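PDB 6L0A: dihydroorotase from Saccharomyces cerevisiae S288C, which catalyses the reversible, zinc-dependent interconversion of N-carbamoyl-L-aspartate and dihydroorotate, the third step of de novo pyrimidine biosynthesis. Local coordinates for residues V15-G20 with A38-N43; M22-T27 with Q62-K67. One frame throughout, in Å; residues are numbered along the deposited sequence.

From the N terminus the chain runs up strand 11-15, through the metal-binding loop and into helix 20-32, and then into strand 37-40, parallel to the first. Contact 1 closes this first beta-alpha-beta unit, pairing the end of strand 11-15 and its loop with strand 37-40 and the residues after it. Helix 51-64 follows, and its end packs on helix 20-32 in contact 2, closing a longer loop. The two loops cross instead of nesting, because 22-27 lies between the segments of contact 1 and 62-67 lies beyond them. The contacts meet where Val17 packs on Cys23 and Thr27. Together they tie the inner parallel strands and the zinc site to the outer layer of helices.

Contact 1: residues V15-G20 with A38-N43; sequences VHVREG and AYIMPN. With ZN (zinc ion), chain K; LMR ((2S)-2-hydroxybutanedioic acid), chain M.
The imidazole of His16 lies between Met41 and the bound malate: Met41 CB sits over one face, 3.8 Å from the ring centroid in a CH-pi contact, while malate O4B lies over the opposite face. The side chains of His16 and Asn43 cross at about a right angle, with ring and amide planes 56° apart and OD1 at the ring edge. With CG anti to the carbonyl carbon (chi1 -64°), His16 brings NE2 to within 2.2 Å of zinc, which His14 and Asp258 also bind. Behind it two parallel strands pair, Met41 N donating to Val15 O at 2.8 Å; this pair belongs to the TIM barrel of the amidohydrolases, whose metal ligands sit at the C-terminal ends of strands. Branched Val15 and Ile40 suit the strands, CG1 of Val15 lying 3.9 Å from CD1 of Ile40. Arg18, bent at chi2, meets one malate carboxylate edge-on: NH1 binds O4B at 2.7 Å and NH2 binds O4A at 2.9 Å. Replaced by alanine, Arg18 would lose both donors, and that carboxylate would probably be left without its charged mate. Asn43 ND2 also donates to O4B, almost straight at 172°. Water 2 links Arg18 NH1 to Asn43 O.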
loop_
_atom_site.group_PDB
_atom_site.type_symbol
_atom_site.label_atom_id
_atom_site.label_comp_id
_atom_site.label_asym_id
_atom_site.label_seq_id
_atom_site.Cartn_x
_atom_site.Cartn_y
_atom_site.Cartn_z
ATOM N N VAL C 15 8.721 6.559 21.082
ATOM C CA VAL C 15 9.884 5.710 20.810
ATOM C C VAL C 15 9.547 4.257 21.118
ATOM O O VAL C 15 8.970 3.960 22.169
ATOM C CB VAL C 15 11.114 6.153 21.635
ATOM C CG1 VAL C 15 12.237 5.131 21.528
ATOM C CG2 VAL C 15 11.609 7.514 21.161
ATOM N N HIS C 16 9.931 3.348 20.214
ATOM C CA HIS C 16 9.923 1.911 20.471
ATOM C C HIS C 16 11.358 1.406 20.560
ATOM O O HIS C 16 12.135 1.577 19.611
ATOM C CB HIS C 16 9.182 1.154 19.355
ATOM C CG HIS C 16 7.725 1.492 19.249
ATOM N ND1 HIS C 16 6.751 0.835 19.973
ATOM C CD2 HIS C 16 7.079 2.424 18.507
ATOM C CE1 HIS C 16 5.568 1.354 19.683
ATOM N NE2 HIS C 16 5.739 2.321 18.796
ATOM N N VAL C 17 11.712 0.761 21.676
ATOM C CA VAL C 17 13.027 0.139 21.810
ATOM C C VAL C 17 12.951 -1.359 22.057
ATOM O O VAL C 17 13.997 -1.997 22.219
ATOM C CB VAL C 17 13.888 0.806 22.907
ATOM C CG1 VAL C 17 14.268 2.237 22.513
ATOM C CG2 VAL C 17 13.173 0.759 24.248
ATOM N N ARG C 18 11.756 -1.946 22.091
ATOM C CA ARG C 18 11.593 -3.411 22.127
ATOM C C ARG C 18 12.257 -3.970 23.397
ATOM O O ARG C 18 12.297 -3.305 24.443
ATOM C CB ARG C 18 12.116 -4.039 20.831
ATOM C CG ARG C 18 11.718 -3.326 19.542
ATOM C CD ARG C 18 10.219 -3.376 19.317
ATOM N NE ARG C 18 9.908 -3.002 17.937
ATOM C CZ ARG C 18 8.720 -2.568 17.530
ATOM N NH1 ARG C 18 7.710 -2.453 18.394
ATOM N NH2 ARG C 18 8.547 -2.242 16.254
ATOM N N GLU C 19 12.763 -5.209 23.314
ATOM C CA GLU C 19 13.390 -5.894 24.442
ATOM C C GLU C 19 14.602 -6.678 23.939
ATOM O O GLU C 19 14.923 -6.669 22.746
ATOM C CB GLU C 19 12.386 -6.809 25.154
ATOM C CG GLU C 19 11.336 -6.068 25.985
ATOM C CD GLU C 19 10.600 -6.977 26.961
ATOM O OE1 GLU C 19 9.578 -7.591 26.565
ATOM O OE2 GLU C 19 11.043 -7.075 28.128
ATOM N N GLY C 20 15.301 -7.342 24.865
ATOM C CA GLY C 20 16.382 -8.248 24.484
ATOM C C GLY C 20 17.449 -7.614 23.611
ATOM O O GLY C 20 17.837 -6.454 23.792
ATOM N N ALA C 38 13.221 10.651 25.720
ATOM C CA ALA C 38 12.435 9.682 24.954
ATOM C C ALA C 38 11.209 9.242 25.746
ATOM O O ALA C 38 11.326 8.868 26.917
ATOM C CB ALA C 38 13.281 8.452 24.605
ATOM N N TYR C 39 10.041 9.255 25.103
ATOM C CA TYR C 39 8.828 8.690 25.683
ATOM C C TYR C 39 8.658 7.281 25.130
ATOM O O TYR C 39 8.467 7.113 23.921
ATOM C CB TYR C 39 7.615 9.546 25.349
ATOM C CG TYR C 39 6.321 9.108 26.017
ATOM C CD1 TYR C 39 6.184 9.133 27.394
ATOM C CD2 TYR C 39 5.228 8.704 25.255
ATOM C CE1 TYR C 39 4.983 8.752 28.012
ATOM C CE2 TYR C 39 4.026 8.318 25.857
ATOM C CZ TYR C 39 3.917 8.352 27.241
ATOM O OH TYR C 39 2.735 7.993 27.861
ATOM N N ILE C 40 8.728 6.284 26.009
ATOM C CA ILE C 40 8.899 4.880 25.633
ATOM C C ILE C 40 7.540 4.198 25.542
ATOM O O ILE C 40 6.793 4.138 26.526
ATOM C CB ILE C 40 9.798 4.144 26.641
ATOM C CG1 ILE C 40 11.170 4.818 26.706
ATOM C CG2 ILE C 40 9.913 2.658 26.308
ATOM C CD1 ILE C 40 11.993 4.682 25.397
ATOM N N MET C 41 7.243 3.625 24.384
ATOM C CA MET C 41 5.929 3.028 24.188
ATOM C C MET C 41 5.858 1.633 24.815
ATOM O O MET C 41 6.883 0.973 25.012
ATOM C CB MET C 41 5.609 2.984 22.699
ATOM C CG MET C 41 5.299 4.387 22.123
ATOM S SD MET C 41 3.868 5.123 22.926
ATOM C CE MET C 41 3.946 6.863 22.480
ATOM N N PRO C 42 4.642 1.152 25.129
ATOM C CA PRO C 42 4.521 -0.034 25.989
ATOM C C PRO C 42 4.033 -1.315 25.315
ATOM O O PRO C 42 3.622 -2.254 26.008
ATOM C CB PRO C 42 3.497 0.433 27.025
ATOM C CG PRO C 42 2.525 1.208 26.191
ATOM C CD PRO C 42 3.381 1.917 25.116
ATOM N N ASN C 43 4.021 -1.374 23.988
ATOM C CA ASN C 43 3.418 -2.517 23.298
ATOM C C ASN C 43 4.437 -3.657 23.178
ATOM O O ASN C 43 4.779 -4.144 22.102
ATOM C CB ASN C 43 2.859 -2.088 21.943
ATOM C CG ASN C 43 3.921 -1.562 21.008
ATOM O OD1 ASN C 43 4.963 -1.060 21.447
ATOM N ND2 ASN C 43 3.669 -1.676 19.695
HETATM ZN ZN ZN K . 4.329 3.778 18.037
HETATM C C1 LMR M . 2.835 1.592 15.493
HETATM O O1A LMR M . 3.141 2.662 16.083
HETATM O O1B LMR M . 1.709 1.550 14.955
HETATM C C2 LMR M . 3.771 0.362 15.424
HETATM O O2 LMR M . 4.189 -0.022 14.129
HETATM C C3 LMR M . 5.080 0.672 16.070
HETATM C C4 LMR M . 5.539 -0.727 16.410
HETATM O O4A LMR M . 5.864 -1.581 15.514
HETATM O O4B LMR M . 5.545 -0.956 17.627
HETATM O O HOH W 1 9.525 0.234 23.849
HETATM O O HOH W 2 7.382 -3.433 21.078
#

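Contact 2: residues M22-T27 with Q62-K67; sequences MCELVT and QKLAPK
Leu64 reaches across to helix 20-32 and parts its two methyls between Cys23 and Glu24. Leu64 CD1 takes the buried side, 3.8 Å from Cys23 SG and 4.0 Å from Thr27 OG1. Thr27 crosses Leu64 at about a right angle and puts its methyl against Ala65, the residue after Leu64, with Thr27 CG2 3.9 Å from Ala65 CB. A small alanine suits this spot, where the chain leaves the helix close to the neighbouring backbone. Threonine suits its own place because its hydroxyl is turned back to its own helix: Thr27 OG1, anti to the carbonyl carbon (chi1 -59°), donates to Cys23 O at 2.9 Å. That oxygen also accepts from Thr27 N, the two donors arriving from opposite faces of the carbonyl plane, so the polar group is satisfied while CG2 faces the apolar partner. Phe70 of strand 69-71 touches both Thr27 and Ala65. The outer side is looser: Leu64 CD2 meets only the aliphatic part of Glu24, CG at 4.1 Å, and the extended glutamate chain lets its carboxylate lie at the exposed surface. Such apolar packing between successive helices outside parallel strands is typical of the helical layer of a TIM barrel.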
loop_
_atom_site.group_PDB
_atom_site.type_symbol
_atom_site.label_atom_id
_atom_site.label_comp_id
_atom_site.label_asym_id
_atom_site.label_seq_id
_atom_site.Cartn_x
_atom_site.Cartn_y
_atom_site.Cartn_z
ATOM N N MET C 22 17.403 -6.677 20.471
ATOM C CA MET C 22 16.974 -5.512 19.709
ATOM C C MET C 22 17.079 -4.253 20.559
ATOM O O MET C 22 17.547 -3.213 20.084
ATOM C CB MET C 22 15.543 -5.709 19.201
ATOM C CG MET C 22 15.013 -4.524 18.400
ATOM S SD MET C 22 15.931 -4.283 16.873
ATOM C CE MET C 22 15.049 -5.415 15.765
ATOM N N CYS C 23 16.668 -4.351 21.825
ATOM C CA CYS C 23 16.748 -3.221 22.747
ATOM C C CYS C 23 18.189 -2.782 22.973
ATOM O O CYS C 23 18.474 -1.584 23.059
ATOM C CB CYS C 23 16.097 -3.599 24.075
ATOM S SG CYS C 23 15.936 -2.239 25.255
ATOM N N GLU C 24 19.104 -3.740 23.106
ATOM C CA GLU C 24 20.513 -3.395 23.270
ATOM C C GLU C 24 21.059 -2.677 22.047
ATOM O O GLU C 24 21.910 -1.789 22.173
ATOM C CB GLU C 24 21.319 -4.663 23.554
ATOM C CG GLU C 24 20.839 -5.395 24.797
ATOM C CD GLU C 24 21.740 -6.550 25.179
ATOM O OE1 GLU C 24 22.729 -6.804 24.454
ATOM O OE2 GLU C 24 21.456 -7.200 26.210
ATOM N N LEU C 25 20.573 -3.035 20.857
ATOM C CA LEU C 25 21.019 -2.355 19.649
ATOM C C LEU C 25 20.478 -0.935 19.587
ATOM O O LEU C 25 21.217 0.009 19.304
ATOM C CB LEU C 25 20.585 -3.159 18.418
ATOM C CG LEU C 25 20.806 -2.600 17.012
ATOM C CD1 LEU C 25 22.251 -2.179 16.775
ATOM C CD2 LEU C 25 20.382 -3.645 15.990
ATOM N N VAL C 26 19.192 -0.763 19.878
ATOM C CA VAL C 26 18.492 0.455 19.487
ATOM C C VAL C 26 18.529 1.536 20.562
ATOM O O VAL C 26 18.561 2.720 20.231
ATOM C CB VAL C 26 17.047 0.093 19.105
ATOM C CG1 VAL C 26 16.177 1.338 19.016
ATOM C CG2 VAL C 26 17.060 -0.662 17.779
ATOM N N THR C 27 18.512 1.158 21.833
ATOM C CA THR C 27 18.440 2.163 22.891
ATOM C C THR C 27 19.599 3.150 22.857
ATOM O O THR C 27 19.347 4.356 23.027
ATOM C CB THR C 27 18.333 1.473 24.258
ATOM O OG1 THR C 27 17.166 0.646 24.280
ATOM C CG2 THR C 27 18.223 2.518 25.382
ATOM N N GLN C 62 17.936 2.547 31.296
ATOM C CA GLN C 62 18.906 3.484 31.855
ATOM C C GLN C 62 20.304 2.888 31.894
ATOM O O GLN C 62 21.287 3.613 31.726
ATOM C CB GLN C 62 18.493 3.922 33.262
ATOM C CG GLN C 62 17.455 5.021 33.283
ATOM C CD GLN C 62 18.001 6.391 32.894
ATOM O OE1 GLN C 62 18.965 6.524 32.114
ATOM N NE2 GLN C 62 17.367 7.423 33.420
ATOM N N LYS C 63 20.413 1.574 32.109
ATOM C CA LYS C 63 21.717 0.923 32.067
ATOM C C LYS C 63 22.319 0.983 30.667
ATOM O O LYS C 63 23.523 1.225 30.511
ATOM C CB LYS C 63 21.590 -0.523 32.542
ATOM C CG LYS C 63 22.910 -1.229 32.806
ATOM C CD LYS C 63 22.667 -2.622 33.378
ATOM C CE LYS C 63 23.893 -3.149 34.118
ATOM N NZ LYS C 63 25.149 -2.542 33.596
ATOM N N LEU C 64 21.489 0.791 29.635
ATOM C CA LEU C 64 21.984 0.799 28.264
ATOM C C LEU C 64 22.331 2.199 27.786
ATOM O O LEU C 64 23.129 2.349 26.855
ATOM C CB LEU C 64 20.945 0.181 27.323
ATOM C CG LEU C 64 20.566 -1.281 27.553
ATOM C CD1 LEU C 64 19.313 -1.632 26.773
ATOM C CD2 LEU C 64 21.719 -2.157 27.118
ATOM N N ALA C 65 21.723 3.229 28.377
ATOM C CA ALA C 65 21.903 4.609 27.924
ATOM C C ALA C 65 21.798 5.531 29.124
ATOM O O ALA C 65 20.756 6.149 29.369
ATOM C CB ALA C 65 20.873 4.993 26.857
ATOM N N PRO C 66 22.875 5.651 29.910
ATOM C CA PRO C 66 22.780 6.426 31.156
ATOM C C PRO C 66 22.542 7.910 30.947
ATOM O O PRO C 66 22.131 8.581 31.899
ATOM C CB PRO C 66 24.131 6.162 31.846
ATOM C CG PRO C 66 24.635 4.889 31.231
ATOM C CD PRO C 66 24.155 4.933 29.798
ATOM N N LYS C 67 22.773 8.458 29.752
ATOM C CA LYS C 67 22.567 9.884 29.533
ATOM C C LYS C 67 21.219 10.215 28.901
ATOM O O LYS C 67 20.939 11.392 28.656
ATOM C CB LYS C 67 23.697 10.455 28.669
ATOM C CG LYS C 67 25.089 10.147 29.227
ATOM C CD LYS C 67 26.191 10.749 28.366
ATOM C CE LYS C 67 27.565 10.306 28.868
ATOM N NZ LYS C 67 28.679 10.959 28.126
#